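Local structure of protease Do-like 1, chloroplastic (Arabidopsis thaliana, 3QO6) at residues B[233-238]-B[326-331]; B[267-272]-B[315-320]. The protein is a chloroplast thylakoid serine protease that is required at high temperature and may degrade damaged proteins. All coordinates share one frame; numbering follows the deposited sequence.

Interaction 1 (B[233-238]-B[326-331]); sequences PILGIK and ISVTLE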
loop_
_atom_site.group_PDB
_atom_site.type_symbol
_atom_site.label_atom_id
_atom_site.label_comp_id
_atom_site.label_asym_id
_atom_site.label_seq_id
_atom_site.Cartn_x
_atom_site.Cartn_y
_atom_site.Cartn_z
ATOM N N PRO B 233 19.935 -2.158 39.464
ATOM C CA PRO B 233 21.346 -1.797 39.254
ATOM C C PRO B 233 21.727 -1.431 37.819
ATOM O O PRO B 233 21.106 -1.893 36.878
ATOM C CB PRO B 233 22.076 -3.054 39.703
ATOM C CG PRO B 233 21.112 -4.154 39.188
ATOM C CD PRO B 233 19.756 -3.619 39.585
ATOM N N ILE B 234 22.753 -0.604 37.661
ATOM C CA ILE B 234 23.232 -0.260 36.338
ATOM C C ILE B 234 24.732 -0.192 36.331
ATOM O O ILE B 234 25.336 0.083 37.362
ATOM C CB ILE B 234 22.733 1.078 35.848
ATOM C CG1 ILE B 234 23.373 2.197 36.664
ATOM C CG2 ILE B 234 21.243 1.094 35.890
ATOM C CD1 ILE B 234 23.125 3.570 36.046
ATOM N N LEU B 235 25.316 -0.431 35.156
ATOM C CA LEU B 235 26.769 -0.387 34.956
ATOM C C LEU B 235 27.096 1.014 34.543
ATOM O O LEU B 235 28.225 1.485 34.686
ATOM C CB LEU B 235 27.181 -1.295 33.812
ATOM C CG LEU B 235 28.006 -2.549 34.072
ATOM C CD1 LEU B 235 28.262 -3.209 32.731
ATOM C CD2 LEU B 235 29.320 -2.215 34.734
ATOM N N GLY B 236 26.085 1.678 34.000
ATOM C CA GLY B 236 26.290 3.031 33.557
ATOM C C GLY B 236 26.939 3.114 32.186
ATOM O O GLY B 236 27.821 3.953 31.969
ATOM N N ILE B 237 26.544 2.232 31.261
ATOM C CA ILE B 237 27.087 2.311 29.895
ATOM C C ILE B 237 26.009 2.207 28.815
ATOM O O ILE B 237 24.998 1.527 28.994
ATOM C CB ILE B 237 28.134 1.215 29.597
ATOM C CG1 ILE B 237 27.462 -0.137 29.446
ATOM C CG2 ILE B 237 29.112 1.109 30.730
ATOM C CD1 ILE B 237 28.385 -1.172 28.887
ATOM N N LYS B 238 26.215 2.934 27.716
ATOM C CA LYS B 238 25.323 2.866 26.549
ATOM C C LYS B 238 26.146 2.070 25.559
ATOM O O LYS B 238 27.252 2.457 25.233
ATOM C CB LYS B 238 25.030 4.239 25.948
ATOM C CG LYS B 238 23.854 4.953 26.583
ATOM C CD LYS B 238 23.672 6.344 25.999
ATOM C CE LYS B 238 22.580 7.163 26.708
ATOM N NZ LYS B 238 22.436 8.529 26.088
ATOM N N ILE B 326 38.217 -5.085 35.271
ATOM C CA ILE B 326 37.888 -3.867 36.011
ATOM C C ILE B 326 36.736 -4.126 36.962
ATOM O O ILE B 326 35.738 -4.747 36.603
ATOM C CB ILE B 326 37.516 -2.708 35.048
ATOM C CG1 ILE B 326 38.703 -2.420 34.128
ATOM C CG2 ILE B 326 37.137 -1.454 35.834
ATOM C CD1 ILE B 326 38.523 -1.243 33.221
ATOM N N SER B 327 36.879 -3.685 38.197
ATOM C CA SER B 327 35.797 -3.899 39.121
ATOM C C SER B 327 34.899 -2.677 39.123
ATOM O O SER B 327 35.354 -1.537 39.254
ATOM C CB SER B 327 36.327 -4.205 40.527
ATOM O OG SER B 327 36.408 -5.610 40.740
ATOM N N VAL B 328 33.611 -2.926 38.944
ATOM C CA VAL B 328 32.642 -1.853 38.943
ATOM C C VAL B 328 31.580 -2.169 39.974
ATOM O O VAL B 328 31.110 -3.300 40.059
ATOM C CB VAL B 328 31.971 -1.725 37.572
ATOM C CG1 VAL B 328 31.090 -0.487 37.533
ATOM C CG2 VAL B 328 33.028 -1.647 36.497
ATOM N N THR B 329 31.226 -1.184 40.788
ATOM C CA THR B 329 30.167 -1.400 41.774
ATOM C C THR B 329 28.896 -0.753 41.220
ATOM O O THR B 329 28.824 0.464 41.003
ATOM C CB THR B 329 30.503 -0.800 43.164
ATOM O OG1 THR B 329 31.691 -0.008 43.082
ATOM C CG2 THR B 329 30.721 -1.910 44.172
ATOM N N LEU B 330 27.897 -1.591 40.991
ATOM C CA LEU B 330 26.649 -1.135 40.423
ATOM C C LEU B 330 25.839 -0.200 41.298
ATOM O O LEU B 330 25.591 -0.490 42.465
ATOM C CB LEU B 330 25.802 -2.350 40.016
ATOM C CG LEU B 330 26.385 -3.238 38.913
ATOM C CD1 LEU B 330 27.244 -4.281 39.523
ATOM C CD2 LEU B 330 25.272 -3.900 38.158
ATOM N N GLU B 331 25.418 0.921 40.723
ATOM C CA GLU B 331 24.609 1.902 41.436
ATOM C C GLU B 331 23.210 1.938 40.856
ATOM O O GLU B 331 22.996 1.575 39.699
ATOM C CB GLU B 331 25.202 3.294 41.287
ATOM C CG GLU B 331 26.632 3.391 41.717
ATOM C CD GLU B 331 27.289 4.626 41.153
ATOM O OE1 GLU B 331 28.503 4.805 41.370
ATOM O OE2 GLU B 331 26.588 5.420 40.487
#
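I234 and E331 pair backbone to backbone as an antiparallel hydrogen-bonded pair. I234 N gives its hydrogen to E331 O at 3.0 Å, with a bent N-H...O angle of 137°, the donor tilted from the carbonyl plane. The return bond from E331 N to I234 O, at 3.5 Å, is weak, and L330 CA lies 3.5 Å from the same I234 O, in a CA-H...O contact. The I234 torsion (chi1 69°) sets CG1 between the backbone N and the carbonyl carbon, which brings that branch beside E331 O.

Apolar contacts flank this pair. P233 lays its ring CB against L330 CD2 at 3.6 Å, and L235 brings CD2 to V328 CG1 at 3.7 Å, the two side chains crossing at about a right angle. In the PDZ fold this is where the short strand 233-234 leads into the carboxylate-binding loop: the backbones of L235, G236 and I237 hydrogen-bond the bound peptide. G236 has positive phi, where a CB would press on the carbonyl O of L235.

Farther out, V328 rests on P263 and A267 and L330 on V313, while the L235 backbone bonds to A264 of helix 263-266. The E331 carboxylate, through OE1, makes a salt bridge to NZ of K266, the last residue of that helix.

Interaction 2 (B[267-272]-B[315-320]); sequences AGLQST and VEVLRG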
loop_
_atom_site.group_PDB
_atom_site.type_symbol
_atom_site.label_atom_id
_atom_site.label_comp_id
_atom_site.label_asym_id
_atom_site.label_seq_id
_atom_site.Cartn_x
_atom_site.Cartn_y
_atom_site.Cartn_z
ATOM N N ALA B 267 34.722 3.886 37.437
ATOM C CA ALA B 267 35.644 2.761 37.420
ATOM C C ALA B 267 36.593 2.863 36.249
ATOM O O ALA B 267 37.414 1.960 36.054
ATOM C CB ALA B 267 34.892 1.453 37.337
ATOM N N GLY B 268 36.449 3.932 35.454
ATOM C CA GLY B 268 37.322 4.163 34.305
ATOM C C GLY B 268 37.239 3.357 32.992
ATOM O O GLY B 268 38.285 3.141 32.335
ATOM N N LEU B 269 36.045 2.898 32.602
ATOM C CA LEU B 269 35.903 2.194 31.329
ATOM C C LEU B 269 35.944 3.262 30.238
ATOM O O LEU B 269 35.426 4.371 30.427
ATOM C CB LEU B 269 34.579 1.448 31.250
ATOM C CG LEU B 269 34.680 -0.035 31.567
ATOM C CD1 LEU B 269 35.110 -0.205 33.022
ATOM C CD2 LEU B 269 33.337 -0.715 31.289
ATOM N N GLN B 270 36.541 2.938 29.092
ATOM C CA GLN B 270 36.656 3.916 28.014
ATOM C C GLN B 270 35.563 3.862 26.965
ATOM O O GLN B 270 35.124 2.786 26.548
ATOM C CB GLN B 270 37.997 3.768 27.319
ATOM C CG GLN B 270 39.182 3.843 28.260
ATOM C CD GLN B 270 40.472 3.440 27.576
ATOM O OE1 GLN B 270 41.460 3.128 28.235
ATOM N NE2 GLN B 270 40.470 3.444 26.241
ATOM N N SER B 271 35.152 5.046 26.528
ATOM C CA SER B 271 34.120 5.203 25.519
ATOM C C SER B 271 34.724 5.240 24.107
ATOM O O SER B 271 35.941 5.347 23.930
ATOM C CB SER B 271 33.366 6.491 25.801
ATOM O OG SER B 271 33.069 6.577 27.184
ATOM N N THR B 272 33.870 5.147 23.096
ATOM C CA THR B 272 34.332 5.180 21.715
ATOM C C THR B 272 34.495 6.640 21.312
ATOM O O THR B 272 33.601 7.436 21.588
ATOM C CB THR B 272 33.304 4.517 20.815
ATOM O OG1 THR B 272 33.095 3.176 21.263
ATOM C CG2 THR B 272 33.777 4.509 19.380
ATOM N N VAL B 315 34.358 -6.835 35.654
ATOM C CA VAL B 315 34.178 -6.914 34.216
ATOM C C VAL B 315 35.477 -6.909 33.427
ATOM O O VAL B 315 36.391 -6.124 33.677
ATOM C CB VAL B 315 33.267 -5.747 33.685
ATOM C CG1 VAL B 315 32.152 -5.462 34.679
ATOM C CG2 VAL B 315 34.079 -4.493 33.444
ATOM N N GLU B 316 35.527 -7.786 32.441
ATOM C CA GLU B 316 36.686 -7.923 31.577
ATOM C C GLU B 316 36.421 -7.230 30.241
ATOM O O GLU B 316 35.398 -7.458 29.612
ATOM C CB GLU B 316 36.949 -9.413 31.384
ATOM C CG GLU B 316 37.920 -9.804 30.300
ATOM C CD GLU B 316 37.885 -11.313 30.069
ATOM O OE1 GLU B 316 38.233 -12.067 31.013
ATOM O OE2 GLU B 316 37.488 -11.743 28.954
ATOM N N VAL B 317 37.338 -6.372 29.818
ATOM C CA VAL B 317 37.182 -5.670 28.554
ATOM C C VAL B 317 38.354 -5.928 27.615
ATOM O O VAL B 317 39.402 -6.415 28.028
ATOM C CB VAL B 317 37.103 -4.135 28.747
ATOM C CG1 VAL B 317 36.029 -3.797 29.745
ATOM C CG2 VAL B 317 38.459 -3.579 29.195
ATOM N N LEU B 318 38.158 -5.608 26.343
ATOM C CA LEU B 318 39.206 -5.730 25.353
ATOM C C LEU B 318 39.486 -4.284 25.002
ATOM O O LEU B 318 38.747 -3.659 24.245
ATOM C CB LEU B 318 38.731 -6.495 24.118
ATOM C CG LEU B 318 39.590 -6.353 22.854
ATOM C CD1 LEU B 318 41.046 -6.606 23.175
ATOM C CD2 LEU B 318 39.114 -7.322 21.799
ATOM N N ARG B 319 40.531 -3.743 25.611
ATOM C CA ARG B 319 40.938 -2.373 25.375
ATOM C C ARG B 319 41.884 -2.412 24.182
ATOM O O ARG B 319 41.904 -3.398 23.446
ATOM C CB ARG B 319 41.629 -1.824 26.626
ATOM C CG ARG B 319 41.932 -0.338 26.587
ATOM C CD ARG B 319 42.182 0.216 27.984
ATOM N NE ARG B 319 40.971 0.227 28.806
ATOM C CZ ARG B 319 40.873 0.822 29.995
ATOM N NH1 ARG B 319 41.918 1.457 30.512
ATOM N NH2 ARG B 319 39.726 0.798 30.665
ATOM N N GLY B 320 42.662 -1.356 23.982
ATOM C CA GLY B 320 43.578 -1.321 22.851
ATOM C C GLY B 320 44.434 -2.560 22.602
ATOM O O GLY B 320 45.629 -2.566 22.919
#
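Q270 lays its side-chain amide over one face of the R319 guanidinium, its CD 3.4 Å above the plane and offset toward the rim. Here the loop that leaves helix 263-266 of the PDZ domain meets strand 312-318 and the residues that follow it. The amide and guanidinium planes stand 44° apart, well short of a flat stack. Q270 OE1 hangs above the guanidinium, 2.9 Å from R319 NH1 and 3.0 Å from R319 NE, yet the angles are too poor for hydrogen bonds; the attraction is probably that of a partial negative charge over a cation.

R319 reaches this spot with CG opposite the backbone N (chi1 -172°) and a bend at chi3 that turns the guanidinium back under the loop. There NH2 gives a weak hydrogen bond to G268 O at 3.2 Å. G268 itself ends the helix in a Schellman motif. The strongest polar partner of R319 is D284, whose OD2 forms a salt bridge with NH2 and also accepts Q270 N, so one carboxylate oxygen holds both the arginine and the loop backbone. A leucine in place of R319 would probably leave D284 without its charged mate and Q270 free to turn.

Deeper in, the end of the L269 side chain approaches the strand, next to I326 of the neighbouring strand. The leucine's CD2 reaches two valines of the strand, V315 and V317, loosely, at 4.4 Å from V315 CG2 and 4.4 Å from V317 CG1.

Overall arrangement
Coming from the N terminus, the chain runs through the trypsin-like protease part and helix 214-227, then reaches 233-238, which is part of the PDZ domain. Interaction 1 closes the wide loop there, since strand 326-332 returns after 87 residues to pair with the short strand 233-234. Interaction 2 is nested inside that loop: it joins the segment after helix 263-266 to strand 312-318, with 42 residues between. The two strands that return, 312-318 and 326-332, are neighbours in one antiparallel sheet, and I326 N lies 2.6 Å from V315 O, a probable hydrogen bond. The contact centres are about 12 Å apart; one ties the short strand 233-234, the other the loop after helix 263-266, to adjoining strands.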